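Local coordinates for protein SUMO-1 cysteine protease S273R (African swine fever virus pig/Kenya/KEN-50/1950, PDB 6LJ9) that is a cysteine protease that probably matures the viral polyprotein precursors pp220 and pp62 into core-shell proteins and probably counters host innate immunity, at residues 93-96 against 97-100; 229-232 against 233-236; 236-239 against 240-244; 247-250 against 251-255; 263-266 against 267-271. One frame throughout, in Å; residues are numbered along the deposited sequence.

All five contacts are local, each within a helix or at its end, so none closes a long loop and none nest or cross. Interaction 1 comes first, on helix 90-103. Interaction 2 lies where the loop after strand 215-220 enters helix 232-244. It shares S236 with interaction 3, which carries on along that helix. Interaction 4 follows on short helix 249-254, packing F252 against Y239 and A242 of interaction 3. Interaction 5 ends helix 259-269 and enters strand 270-271. It meets interaction 2 through E231 and R266, interaction 3 through F265 and F238, and interaction 1 through L269 and W100. Helix 232-244 thus touches all three other helices.

Interaction 1: residues 93-96 against 97-100; sequences IDET and LQRW
The amides of L97, Q98 and W100 bond back to the carbonyls of I93, D94 and T96, the i to i+4 pattern of an alpha helix, here the middle of helix 90-103. Side chains one turn apart are thereby brought together. Methyl CG2 of T96 lies over one face of the indole, 4.0 Å from the centroid of the W100 six-membered ring, in a CH-pi contact shifted toward the rim. Threonine suits the place because its chi1 of -66° sets CG2 anti to the backbone N while OG1 hydrogen-bonds to N92 O. The W100 ring also makes a cation-pi contact with R241 of helix 232-244.

R99 runs extended back along the helix, and its NH1 donates to E95 O at 3.0 Å. The oxygen sits in the guanidinium plane, whereas NH1 stands 47° out of the carbonyl plane. NE is held separately by F76 O, so two carbonyls fix the group's rotation. On the buried side, I93 CG2 and L97 CD1 lie 4.2 Å apart and side by side, both residues packing on L237. Where the helix is partly exposed, one water weakly joins D94 OD1 (3.4 Å) to Q98 NE2 (3.2 Å).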
loop_
_atom_site.group_PDB
_atom_site.type_symbol
_atom_site.label_atom_id
_atom_site.label_comp_id
_atom_site.label_asym_id
_atom_site.label_seq_id
_atom_site.Cartn_x
_atom_site.Cartn_y
_atom_site.Cartn_z
ATOM N N ILE B 93 -20.756 9.135 -2.318
ATOM C CA ILE B 93 -19.621 8.971 -1.418
ATOM C C ILE B 93 -19.333 7.496 -1.167
ATOM O O ILE B 93 -18.172 7.077 -1.133
ATOM C CB ILE B 93 -19.881 9.735 -0.109
ATOM C CG1 ILE B 93 -20.036 11.229 -0.395
ATOM C CG2 ILE B 93 -18.765 9.482 0.890
ATOM C CD1 ILE B 93 -20.493 12.039 0.795
ATOM N N ASP B 94 -20.381 6.686 -0.990
ATOM C CA ASP B 94 -20.183 5.265 -0.723
ATOM C C ASP B 94 -19.515 4.575 -1.906
ATOM O O ASP B 94 -18.560 3.808 -1.737
ATOM C CB ASP B 94 -21.522 4.601 -0.403
ATOM C CG ASP B 94 -21.359 3.205 0.167
ATOM O OD1 ASP B 94 -20.676 3.062 1.202
ATOM O OD2 ASP B 94 -21.921 2.254 -0.415
ATOM N N GLU B 95 -20.004 4.846 -3.116
ATOM C CA GLU B 95 -19.453 4.216 -4.308
ATOM C C GLU B 95 -18.064 4.737 -4.654
ATOM O O GLU B 95 -17.319 4.053 -5.363
ATOM C CB GLU B 95 -20.410 4.418 -5.482
ATOM C CG GLU B 95 -21.774 3.785 -5.260
ATOM C CD GLU B 95 -22.817 4.281 -6.239
ATOM O OE1 GLU B 95 -22.440 4.960 -7.216
ATOM O OE2 GLU B 95 -24.016 3.996 -6.029
ATOM N N THR B 96 -17.697 5.925 -4.170
ATOM C CA THR B 96 -16.345 6.429 -4.386
ATOM C C THR B 96 -15.352 5.759 -3.441
ATOM O O THR B 96 -14.274 5.327 -3.867
ATOM C CB THR B 96 -16.312 7.950 -4.211
ATOM O OG1 THR B 96 -17.082 8.570 -5.247
ATOM C CG2 THR B 96 -14.880 8.468 -4.272
ATOM N N LEU B 97 -15.704 5.660 -2.156
ATOM C CA LEU B 97 -14.812 5.028 -1.189
ATOM C C LEU B 97 -14.672 3.533 -1.448
ATOM O O LEU B 97 -13.620 2.951 -1.158
ATOM C CB LEU B 97 -15.312 5.278 0.233
ATOM C CG LEU B 97 -15.356 6.743 0.677
ATOM C CD1 LEU B 97 -15.786 6.844 2.131
ATOM C CD2 LEU B 97 -14.005 7.408 0.465
ATOM N N GLN B 98 -15.716 2.898 -1.989
ATOM C CA GLN B 98 -15.604 1.497 -2.378
ATOM C C GLN B 98 -14.603 1.304 -3.511
ATOM O O GLN B 98 -13.946 0.260 -3.581
ATOM C CB GLN B 98 -16.974 0.951 -2.782
ATOM C CG GLN B 98 -17.909 0.682 -1.614
ATOM C CD GLN B 98 -19.299 0.279 -2.065
ATOM O OE1 GLN B 98 -19.820 0.802 -3.050
ATOM N NE2 GLN B 98 -19.906 -0.659 -1.349
ATOM N N ARG B 99 -14.470 2.290 -4.402
ATOM C CA ARG B 99 -13.503 2.176 -5.490
ATOM C C ARG B 99 -12.081 2.436 -5.006
ATOM O O ARG B 99 -11.132 1.811 -5.494
ATOM C CB ARG B 99 -13.863 3.139 -6.621
ATOM C CG ARG B 99 -14.987 2.648 -7.520
ATOM C CD ARG B 99 -15.464 3.737 -8.468
ATOM N NE ARG B 99 -16.362 3.205 -9.489
ATOM C CZ ARG B 99 -17.654 2.960 -9.296
ATOM N NH1 ARG B 99 -18.207 3.198 -8.114
ATOM N NH2 ARG B 99 -18.393 2.473 -10.284
ATOM N N TRP B 100 -11.911 3.358 -4.054
ATOM C CA TRP B 100 -10.581 3.622 -3.516
ATOM C C TRP B 100 -10.048 2.431 -2.732
ATOM O O TRP B 100 -8.830 2.228 -2.667
ATOM C CB TRP B 100 -10.607 4.870 -2.634
ATOM C CG TRP B 100 -10.836 6.139 -3.394
ATOM C CD1 TRP B 100 -10.899 6.286 -4.750
ATOM C CD2 TRP B 100 -11.031 7.445 -2.840
ATOM N NE1 TRP B 100 -11.123 7.601 -5.074
ATOM C CE2 TRP B 100 -11.207 8.334 -3.919
ATOM C CE3 TRP B 100 -11.075 7.949 -1.536
ATOM C CZ2 TRP B 100 -11.423 9.698 -3.734
ATOM C CZ3 TRP B 100 -11.289 9.303 -1.355
ATOM C CH2 TRP B 100 -11.461 10.162 -2.448
HETATM O O HOH W 1 -19.560 -0.121 1.758
#

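Interaction 2: residues 229-232 against 233-236; sequences QTEC and GPYS
C232, the probable nucleophile, offers its carbonyl oxygen to S236, whose N donates to C232 O at 3.0 Å and whose OG lies 2.8 Å from the same oxygen. A residue earlier, E231 O receives Y235 N at 2.8 Å, and the edge of the tyrosine ring rests against that carbonyl. The cysteine's chi1 of 55° turns SG between its backbone N and carbonyl carbon, with SG 3.4 Å from G233 N and the side chains of Q226 and H168 close by.

E231 takes the N-cap position, and the helix it opens, 232-244, places the cysteine at its first turn, as in Ulp1-type and papain-like cysteine proteases. P234 suits this first turn because a proline has no amide hydrogen to spend there, and its CG lies 3.6 Å from E231 OE1.

Farther out, the E231 side chain bends at chi2 and its carboxylate is gripped on both oxygens. OE1 forms a salt bridge with R266 NE of helix 259-269, while the hydroxyl of Y235 reaches I257 O. OE2 accepts T230 OG1 at 2.6 Å through its anti lone pair; T85 OG1 lies within bonding reach of both, the three bonds sharing two protons. A water donates to T230 O at 2.9 Å and weakly accepts from G233 N at 3.1 Å.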
loop_
_atom_site.group_PDB
_atom_site.type_symbol
_atom_site.label_atom_id
_atom_site.label_comp_id
_atom_site.label_asym_id
_atom_site.label_seq_id
_atom_site.Cartn_x
_atom_site.Cartn_y
_atom_site.Cartn_z
ATOM N N GLN B 229 -21.256 27.124 -0.537
ATOM C CA GLN B 229 -22.289 26.357 0.144
ATOM C C GLN B 229 -22.456 24.964 -0.444
ATOM O O GLN B 229 -23.447 24.289 -0.145
ATOM C CB GLN B 229 -23.625 27.101 0.090
ATOM C CG GLN B 229 -23.608 28.485 0.711
ATOM C CD GLN B 229 -24.927 29.213 0.530
ATOM O OE1 GLN B 229 -25.768 28.806 -0.272
ATOM N NE2 GLN B 229 -25.116 30.294 1.278
ATOM N N THR B 230 -21.513 24.513 -1.273
ATOM C CA THR B 230 -21.718 23.320 -2.085
ATOM C C THR B 230 -20.601 22.289 -2.022
ATOM O O THR B 230 -20.854 21.127 -2.362
ATOM C CB THR B 230 -21.910 23.705 -3.559
ATOM O OG1 THR B 230 -20.743 24.389 -4.031
ATOM C CG2 THR B 230 -23.112 24.606 -3.733
ATOM N N GLU B 231 -19.387 22.658 -1.623
ATOM C CA GLU B 231 -18.226 21.799 -1.815
ATOM C C GLU B 231 -17.810 21.038 -0.563
ATOM O O GLU B 231 -16.701 20.498 -0.529
ATOM C CB GLU B 231 -17.051 22.625 -2.337
ATOM C CG GLU B 231 -17.386 23.426 -3.583
ATOM C CD GLU B 231 -17.922 22.557 -4.701
ATOM O OE1 GLU B 231 -17.196 21.646 -5.148
ATOM O OE2 GLU B 231 -19.078 22.774 -5.121
ATOM N N CYS B 232 -18.672 20.967 0.454
ATOM C CA CYS B 232 -18.324 20.206 1.652
ATOM C C CYS B 232 -18.151 18.725 1.344
ATOM O O CYS B 232 -17.345 18.046 1.992
ATOM C CB CYS B 232 -19.389 20.405 2.731
ATOM S SG CYS B 232 -21.072 20.013 2.206
ATOM N N GLY B 233 -18.893 18.210 0.368
ATOM C CA GLY B 233 -18.733 16.848 -0.080
ATOM C C GLY B 233 -17.362 16.598 -0.677
ATOM O O GLY B 233 -16.614 15.726 -0.223
ATOM N N PRO B 234 -17.010 17.354 -1.725
ATOM C CA PRO B 234 -15.648 17.237 -2.274
ATOM C C PRO B 234 -14.555 17.515 -1.255
ATOM O O PRO B 234 -13.486 16.895 -1.323
ATOM C CB PRO B 234 -15.644 18.273 -3.405
ATOM C CG PRO B 234 -17.064 18.347 -3.836
ATOM C CD PRO B 234 -17.881 18.173 -2.586
ATOM N N TYR B 235 -14.787 18.439 -0.319
ATOM C CA TYR B 235 -13.797 18.701 0.722
ATOM C C TYR B 235 -13.546 17.458 1.566
ATOM O O TYR B 235 -12.395 17.107 1.851
ATOM C CB TYR B 235 -14.256 19.860 1.609
ATOM C CG TYR B 235 -13.700 21.214 1.228
ATOM C CD1 TYR B 235 -12.374 21.540 1.485
ATOM C CD2 TYR B 235 -14.506 22.175 0.635
ATOM C CE1 TYR B 235 -11.867 22.780 1.147
ATOM C CE2 TYR B 235 -14.009 23.415 0.294
ATOM C CZ TYR B 235 -12.689 23.714 0.552
ATOM O OH TYR B 235 -12.191 24.950 0.213
ATOM N N SER B 236 -14.618 16.778 1.979
ATOM C CA SER B 236 -14.471 15.616 2.850
ATOM C C SER B 236 -13.792 14.460 2.123
ATOM O O SER B 236 -12.960 13.755 2.705
ATOM C CB SER B 236 -15.835 15.182 3.383
ATOM O OG SER B 236 -16.494 16.257 4.030
HETATM O O HOH W 2 -21.224 18.349 -1.745
#

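Interaction 3: residues 236-239 against 240-244; sequences SLFY and IRARL
Y239 and R243 sit one turn apart on buried helix 232-244 of the Ulp1-type catalytic domain. R243 CG lies over one face of the tyrosine, 4.0 Å from the ring centroid of Y239 and only 15° off the ring normal, a CH-pi contact. The arginine then bends at chi2 and chi3, which carries its chain along the ring toward the phenol end, with CD 4.0 Å from Y239 OH. The guanidinium itself stands nearly upright to the ring, the planes 78° apart.

Tyrosine and arginine suit the pair: the flat ring takes the aliphatic CG, while both polar ends reach one anion, Y239 OH hydrogen-bonding to E184 OE1 and R243 NH2 making salt bridges to E184 OE2 and D175 OD2. This is the helix that carries the probable nucleophile at its N-terminal end. Here it lies against the central mixed sheet, with Y239 and R243 on F173, and L237 and I240 on V156. The tyrosine ring also stacks with F186.

On another side F238 and A242 meet more lightly, CE2 of the phenylalanine 4.3 Å from A242 CB, where a small residue fits next to the ring. The backbone is regular between A242 N and F238 O (2.8 Å) and between R243 N and Y239 O (3.0 Å). The bond from I240 N to S236 O, at 3.4 Å, is weak.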
loop_
_atom_site.group_PDB
_atom_site.type_symbol
_atom_site.label_atom_id
_atom_site.label_comp_id
_atom_site.label_asym_id
_atom_site.label_seq_id
_atom_site.Cartn_x
_atom_site.Cartn_y
_atom_site.Cartn_z
ATOM N N SER B 236 -14.618 16.778 1.979
ATOM C CA SER B 236 -14.471 15.616 2.850
ATOM C C SER B 236 -13.792 14.460 2.123
ATOM O O SER B 236 -12.960 13.755 2.705
ATOM C CB SER B 236 -15.835 15.182 3.383
ATOM O OG SER B 236 -16.494 16.257 4.030
ATOM N N LEU B 237 -14.138 14.249 0.852
ATOM C CA LEU B 237 -13.511 13.175 0.089
ATOM C C LEU B 237 -12.051 13.485 -0.210
ATOM O O LEU B 237 -11.207 12.581 -0.216
ATOM C CB LEU B 237 -14.285 12.932 -1.207
ATOM C CG LEU B 237 -15.598 12.159 -1.090
ATOM C CD1 LEU B 237 -16.295 12.110 -2.436
ATOM C CD2 LEU B 237 -15.342 10.755 -0.570
ATOM N N PHE B 238 -11.731 14.758 -0.463
ATOM C CA PHE B 238 -10.353 15.127 -0.769
ATOM C C PHE B 238 -9.445 14.933 0.439
ATOM O O PHE B 238 -8.277 14.559 0.289
ATOM C CB PHE B 238 -10.287 16.573 -1.257
ATOM C CG PHE B 238 -8.890 17.062 -1.524
ATOM C CD1 PHE B 238 -8.265 16.783 -2.727
ATOM C CD2 PHE B 238 -8.204 17.803 -0.575
ATOM C CE1 PHE B 238 -6.979 17.230 -2.979
ATOM C CE2 PHE B 238 -6.919 18.253 -0.821
ATOM C CZ PHE B 238 -6.307 17.965 -2.024
ATOM N N TYR B 239 -9.961 15.197 1.642
ATOM C CA TYR B 239 -9.167 14.988 2.848
ATOM C C TYR B 239 -8.759 13.528 2.982
ATOM O O TYR B 239 -7.594 13.218 3.254
ATOM C CB TYR B 239 -9.952 15.446 4.079
ATOM C CG TYR B 239 -9.188 15.320 5.380
ATOM C CD1 TYR B 239 -8.287 16.301 5.774
ATOM C CD2 TYR B 239 -9.372 14.226 6.216
ATOM C CE1 TYR B 239 -7.588 16.193 6.962
ATOM C CE2 TYR B 239 -8.677 14.109 7.406
ATOM C CZ TYR B 239 -7.787 15.097 7.774
ATOM O OH TYR B 239 -7.092 14.989 8.956
ATOM N N ILE B 240 -9.711 12.613 2.783
ATOM C CA ILE B 240 -9.407 11.187 2.879
ATOM C C ILE B 240 -8.393 10.786 1.814
ATOM O O ILE B 240 -7.438 10.050 2.090
ATOM C CB ILE B 240 -10.698 10.355 2.773
ATOM C CG1 ILE B 240 -11.612 10.633 3.970
ATOM C CG2 ILE B 240 -10.369 8.872 2.661
ATOM C CD1 ILE B 240 -12.911 9.853 3.948
ATOM N N ARG B 241 -8.578 11.271 0.585
ATOM C CA ARG B 241 -7.668 10.905 -0.496
ATOM C C ARG B 241 -6.274 11.477 -0.266
ATOM O O ARG B 241 -5.269 10.801 -0.522
ATOM C CB ARG B 241 -8.226 11.374 -1.838
ATOM C CG ARG B 241 -7.357 11.007 -3.031
ATOM C CD ARG B 241 -7.084 9.512 -3.068
ATOM N NE ARG B 241 -6.223 9.134 -4.184
ATOM C CZ ARG B 241 -6.669 8.693 -5.355
ATOM N NH1 ARG B 241 -7.972 8.573 -5.569
ATOM N NH2 ARG B 241 -5.811 8.371 -6.314
ATOM N N ALA B 242 -6.190 12.720 0.216
ATOM C CA ALA B 242 -4.886 13.318 0.486
ATOM C C ALA B 242 -4.161 12.581 1.607
ATOM O O ALA B 242 -2.947 12.359 1.525
ATOM C CB ALA B 242 -5.044 14.797 0.830
ATOM N N ARG B 243 -4.884 12.197 2.663
ATOM C CA ARG B 243 -4.260 11.433 3.739
ATOM C C ARG B 243 -3.831 10.054 3.253
ATOM O O ARG B 243 -2.806 9.521 3.697
ATOM C CB ARG B 243 -5.215 11.306 4.926
ATOM C CG ARG B 243 -5.643 12.630 5.540
ATOM C CD ARG B 243 -4.532 13.277 6.349
ATOM N NE ARG B 243 -4.197 12.504 7.541
ATOM C CZ ARG B 243 -3.100 11.766 7.669
ATOM N NH1 ARG B 243 -2.223 11.702 6.676
ATOM N NH2 ARG B 243 -2.876 11.095 8.790
ATOM N N LEU B 244 -4.606 9.460 2.340
ATOM C CA LEU B 244 -4.225 8.174 1.765
ATOM C C LEU B 244 -2.942 8.293 0.954
ATOM O O LEU B 244 -2.098 7.389 0.980
ATOM C CB LEU B 244 -5.360 7.629 0.897
ATOM C CG LEU B 244 -6.546 6.987 1.622
ATOM C CD1 LEU B 244 -7.636 6.608 0.631
ATOM C CD2 LEU B 244 -6.093 5.768 2.412
#

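Interaction 4: residues 247-250 against 251-255; sequences VSYT and HFIST
F252 meets the turn before it along one side of its ring. CB lies 3.6 Å from Y249 O, CD1 is 3.8 Å from S248 O, which lies at the ring edge in its plane, and CE1 comes 4.0 Å from CG1 of V247. The tip, F252 CZ, meets A242 CB of helix 232-244 at 3.6 Å. In V247, chi1 near 175° sets CG1 anti to the backbone N, which places it next to F252 CE1 and H251 CB. An aromatic suits this place, reaching from the backbone into an apolar interior.

Helix 249-254 starts on an i to i+3 bond, from H251 N to S248 O at 3.2 Å, the donor standing 58° out of the carbonyl plane. S254, at the far end, folds its hydroxyl back, OG donating to T250 O at 2.9 Å and adding to two weak amide bonds from I253 and S254. I253 lies alongside Y249, its CD1 3.8 Å from Y249 CD1 at the edge of the phenol ring.

The F252 ring makes edge-to-face contacts with Y239 and F186 and touches V220 of strand 215-220, wedged between helix 232-244 and the central sheet. Y249 packs on L218 of that strand and on D179 of the second subunit.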
loop_
_atom_site.group_PDB
_atom_site.type_symbol
_atom_site.label_atom_id
_atom_site.label_comp_id
_atom_site.label_asym_id
_atom_site.label_seq_id
_atom_site.Cartn_x
_atom_site.Cartn_y
_atom_site.Cartn_z
ATOM N N VAL B 247 -0.478 12.969 2.481
ATOM C CA VAL B 247 -0.446 14.395 2.788
ATOM C C VAL B 247 -0.783 14.554 4.266
ATOM O O VAL B 247 -1.857 14.136 4.714
ATOM C CB VAL B 247 -1.423 15.185 1.905
ATOM C CG1 VAL B 247 -1.466 16.648 2.334
ATOM C CG2 VAL B 247 -1.027 15.070 0.440
ATOM N N SER B 248 0.136 15.142 5.027
ATOM C CA SER B 248 -0.049 15.257 6.467
ATOM C C SER B 248 -1.261 16.122 6.793
ATOM O O SER B 248 -1.631 17.026 6.038
ATOM C CB SER B 248 1.204 15.845 7.120
ATOM O OG SER B 248 1.027 15.994 8.519
ATOM N N TYR B 249 -1.891 15.828 7.935
ATOM C CA TYR B 249 -3.022 16.631 8.388
ATOM C C TYR B 249 -2.612 18.059 8.719
ATOM O O TYR B 249 -3.464 18.956 8.710
ATOM C CB TYR B 249 -3.686 15.980 9.607
ATOM C CG TYR B 249 -2.755 15.726 10.779
ATOM C CD1 TYR B 249 -2.289 16.772 11.568
ATOM C CD2 TYR B 249 -2.360 14.438 11.107
ATOM C CE1 TYR B 249 -1.448 16.544 12.638
ATOM C CE2 TYR B 249 -1.518 14.199 12.178
ATOM C CZ TYR B 249 -1.066 15.255 12.938
ATOM O OH TYR B 249 -0.228 15.018 14.004
ATOM N N THR B 250 -1.328 18.284 9.019
ATOM C CA THR B 250 -0.839 19.627 9.306
ATOM C C THR B 250 -1.007 20.570 8.122
ATOM O O THR B 250 -1.083 21.785 8.326
ATOM C CB THR B 250 0.638 19.578 9.712
ATOM O OG1 THR B 250 1.437 19.266 8.563
ATOM C CG2 THR B 250 0.872 18.517 10.784
ATOM N N HIS B 251 -1.048 20.042 6.895
ATOM C CA HIS B 251 -1.308 20.890 5.733
ATOM C C HIS B 251 -2.719 21.457 5.779
ATOM O O HIS B 251 -2.937 22.628 5.445
ATOM C CB HIS B 251 -1.096 20.099 4.440
ATOM C CG HIS B 251 -0.993 20.954 3.213
ATOM N ND1 HIS B 251 0.203 21.187 2.569
ATOM C CD2 HIS B 251 -1.936 21.624 2.509
ATOM C CE1 HIS B 251 -0.006 21.966 1.522
ATOM N NE2 HIS B 251 -1.296 22.247 1.465
ATOM N N PHE B 252 -3.693 20.641 6.186
ATOM C CA PHE B 252 -5.065 21.106 6.339
ATOM C C PHE B 252 -5.243 21.999 7.559
ATOM O O PHE B 252 -6.301 22.620 7.703
ATOM C CB PHE B 252 -6.018 19.912 6.436
ATOM C CG PHE B 252 -6.057 19.059 5.198
ATOM C CD1 PHE B 252 -5.066 18.122 4.952
ATOM C CD2 PHE B 252 -7.095 19.182 4.288
ATOM C CE1 PHE B 252 -5.102 17.334 3.819
ATOM C CE2 PHE B 252 -7.138 18.392 3.153
ATOM C CZ PHE B 252 -6.139 17.469 2.918
ATOM N N ILE B 253 -4.241 22.073 8.432
ATOM C CA ILE B 253 -4.330 22.905 9.624
ATOM C C ILE B 253 -3.770 24.307 9.385
ATOM O O ILE B 253 -4.271 25.279 9.959
ATOM C CB ILE B 253 -3.610 22.211 10.796
ATOM C CG1 ILE B 253 -4.358 20.940 11.210
ATOM C CG2 ILE B 253 -3.451 23.149 11.988
ATOM C CD1 ILE B 253 -3.741 20.221 12.395
ATOM N N SER B 254 -2.755 24.442 8.527
ATOM C CA SER B 254 -2.032 25.700 8.396
ATOM C C SER B 254 -2.211 26.401 7.057
ATOM O O SER B 254 -2.025 27.620 6.996
ATOM C CB SER B 254 -0.533 25.474 8.634
ATOM O OG SER B 254 -0.030 24.462 7.779
ATOM N N THR B 255 -2.561 25.683 5.993
ATOM C CA THR B 255 -2.688 26.265 4.663
ATOM C C THR B 255 -4.111 26.074 4.157
ATOM O O THR B 255 -4.664 24.973 4.248
ATOM C CB THR B 255 -1.692 25.636 3.687
ATOM O OG1 THR B 255 -0.369 25.723 4.232
ATOM C CG2 THR B 255 -1.729 26.362 2.351
#

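Interaction 5: residues 263-266 against 267-271; sequences YKFR and THLFR
F265 turns its ring anti to the backbone N (chi1 -175°), and L269, with chi1 -72°, brings its branch back against the ring. CE2 of F265 lies 3.6 Å from L269 CD2, and L269 CG makes an off-centre CH-pi contact. At its other edge, F265 CD1 meets CB of H268 at 3.7 Å; H268 ND1 itself bonds to S9 OG. Outward, F265 lies edge-to-face with F238, and L269 against L237 and W100.

Helix 259-269 ends here in a kinked turn and passes into strand 270-271, where R271 pairs with A78. T267 suits the kink because OG1 donates to K264 O at 2.6 Å, almost in line with the C=O, while T267 N reaches the same oxygen at 3.2 Å from above its plane. R266 O likewise takes L269 N and F270 N (3.1 and 3.2 Å), both from one face. T267 and H268 lose their i to i+4 bonds, F270 N keeps one, and the paired donors on K264 O and R266 O probably compensate in part.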
loop_
_atom_site.group_PDB
_atom_site.type_symbol
_atom_site.label_atom_id
_atom_site.label_comp_id
_atom_site.label_asym_id
_atom_site.label_seq_id
_atom_site.Cartn_x
_atom_site.Cartn_y
_atom_site.Cartn_z
ATOM N N TYR B 263 -13.635 22.206 -6.504
ATOM C CA TYR B 263 -14.516 22.065 -7.658
ATOM C C TYR B 263 -13.815 21.324 -8.788
ATOM O O TYR B 263 -14.439 20.526 -9.497
ATOM C CB TYR B 263 -14.999 23.435 -8.130
ATOM C CG TYR B 263 -15.969 23.363 -9.288
ATOM C CD1 TYR B 263 -17.303 23.035 -9.081
ATOM C CD2 TYR B 263 -15.554 23.621 -10.588
ATOM C CE1 TYR B 263 -18.195 22.966 -10.134
ATOM C CE2 TYR B 263 -16.438 23.554 -11.648
ATOM C CZ TYR B 263 -17.758 23.227 -11.415
ATOM O OH TYR B 263 -18.645 23.159 -12.466
ATOM N N LYS B 264 -12.517 21.575 -8.970
ATOM C CA LYS B 264 -11.747 20.807 -9.941
ATOM C C LYS B 264 -11.565 19.364 -9.490
ATOM O O LYS B 264 -11.390 18.472 -10.327
ATOM C CB LYS B 264 -10.387 21.464 -10.177
ATOM C CG LYS B 264 -10.456 22.817 -10.867
ATOM C CD LYS B 264 -9.069 23.417 -11.034
ATOM C CE LYS B 264 -9.128 24.753 -11.756
ATOM N NZ LYS B 264 -7.784 25.386 -11.866
ATOM N N PHE B 265 -11.605 19.117 -8.178
ATOM C CA PHE B 265 -11.496 17.756 -7.669
ATOM C C PHE B 265 -12.712 16.912 -8.026
ATOM O O PHE B 265 -12.627 15.679 -7.990
ATOM C CB PHE B 265 -11.290 17.779 -6.153
ATOM C CG PHE B 265 -11.042 16.425 -5.553
ATOM C CD1 PHE B 265 -9.945 15.673 -5.940
ATOM C CD2 PHE B 265 -11.899 15.906 -4.596
ATOM C CE1 PHE B 265 -9.711 14.427 -5.391
ATOM C CE2 PHE B 265 -11.669 14.661 -4.042
ATOM C CZ PHE B 265 -10.573 13.921 -4.441
ATOM N N ARG B 266 -13.838 17.545 -8.370
ATOM C CA ARG B 266 -14.996 16.794 -8.841
ATOM C C ARG B 266 -14.676 16.012 -10.108
ATOM O O ARG B 266 -15.209 14.915 -10.312
ATOM C CB ARG B 266 -16.173 17.738 -9.088
ATOM C CG ARG B 266 -16.756 18.368 -7.833
ATOM C CD ARG B 266 -17.830 19.387 -8.188
ATOM N NE ARG B 266 -18.506 19.917 -7.008
ATOM C CZ ARG B 266 -19.667 19.463 -6.545
ATOM N NH1 ARG B 266 -20.285 18.467 -7.165
ATOM N NH2 ARG B 266 -20.211 20.006 -5.465
ATOM N N THR B 267 -13.811 16.557 -10.968
ATOM C CA THR B 267 -13.402 15.844 -12.171
ATOM C C THR B 267 -12.502 14.656 -11.856
ATOM O O THR B 267 -12.356 13.763 -12.698
ATOM C CB THR B 267 -12.691 16.795 -13.138
ATOM O OG1 THR B 267 -11.424 17.182 -12.590
ATOM C CG2 THR B 267 -13.535 18.040 -13.375
ATOM N N HIS B 268 -11.893 14.629 -10.671
ATOM C CA HIS B 268 -11.128 13.472 -10.228
ATOM C C HIS B 268 -11.996 12.401 -9.583
ATOM O O HIS B 268 -11.544 11.259 -9.440
ATOM C CB HIS B 268 -10.044 13.895 -9.228
ATOM C CG HIS B 268 -8.959 14.737 -9.826
ATOM N ND1 HIS B 268 -7.627 14.549 -9.528
ATOM C CD2 HIS B 268 -9.009 15.776 -10.692
ATOM C CE1 HIS B 268 -6.901 15.432 -10.191
ATOM N NE2 HIS B 268 -7.716 16.188 -10.905
ATOM N N LEU B 269 -13.225 12.740 -9.196
ATOM C CA LEU B 269 -14.079 11.831 -8.441
ATOM C C LEU B 269 -15.037 11.050 -9.332
ATOM O O LEU B 269 -15.149 9.826 -9.204
ATOM C CB LEU B 269 -14.875 12.614 -7.391
ATOM C CG LEU B 269 -14.121 13.142 -6.170
ATOM C CD1 LEU B 269 -15.000 14.077 -5.354
ATOM C CD2 LEU B 269 -13.634 11.985 -5.317
ATOM N N PHE B 270 -15.734 11.736 -10.231
ATOM C CA PHE B 270 -16.863 11.155 -10.937
ATOM C C PHE B 270 -16.579 11.036 -12.427
ATOM O O PHE B 270 -15.710 11.718 -12.979
ATOM C CB PHE B 270 -18.132 11.986 -10.719
ATOM C CG PHE B 270 -18.403 12.304 -9.279
ATOM C CD1 PHE B 270 -18.711 11.296 -8.380
ATOM C CD2 PHE B 270 -18.350 13.611 -8.822
ATOM C CE1 PHE B 270 -18.960 11.585 -7.052
ATOM C CE2 PHE B 270 -18.600 13.906 -7.495
ATOM C CZ PHE B 270 -18.905 12.891 -6.609
ATOM N N ARG B 271 -17.334 10.149 -13.068
ATOM C CA ARG B 271 -17.291 9.972 -14.508
ATOM C C ARG B 271 -18.263 10.935 -15.183
ATOM O O ARG B 271 -19.085 11.589 -14.540
ATOM C CB ARG B 271 -17.624 8.526 -14.882
ATOM C CG ARG B 271 -19.018 8.072 -14.466
ATOM C CD ARG B 271 -19.412 6.778 -15.166
ATOM N NE ARG B 271 -20.752 6.335 -14.791
ATOM C CZ ARG B 271 -21.003 5.346 -13.939
ATOM N NH1 ARG B 271 -20.001 4.686 -13.372
ATOM N NH2 ARG B 271 -22.255 5.011 -13.659
#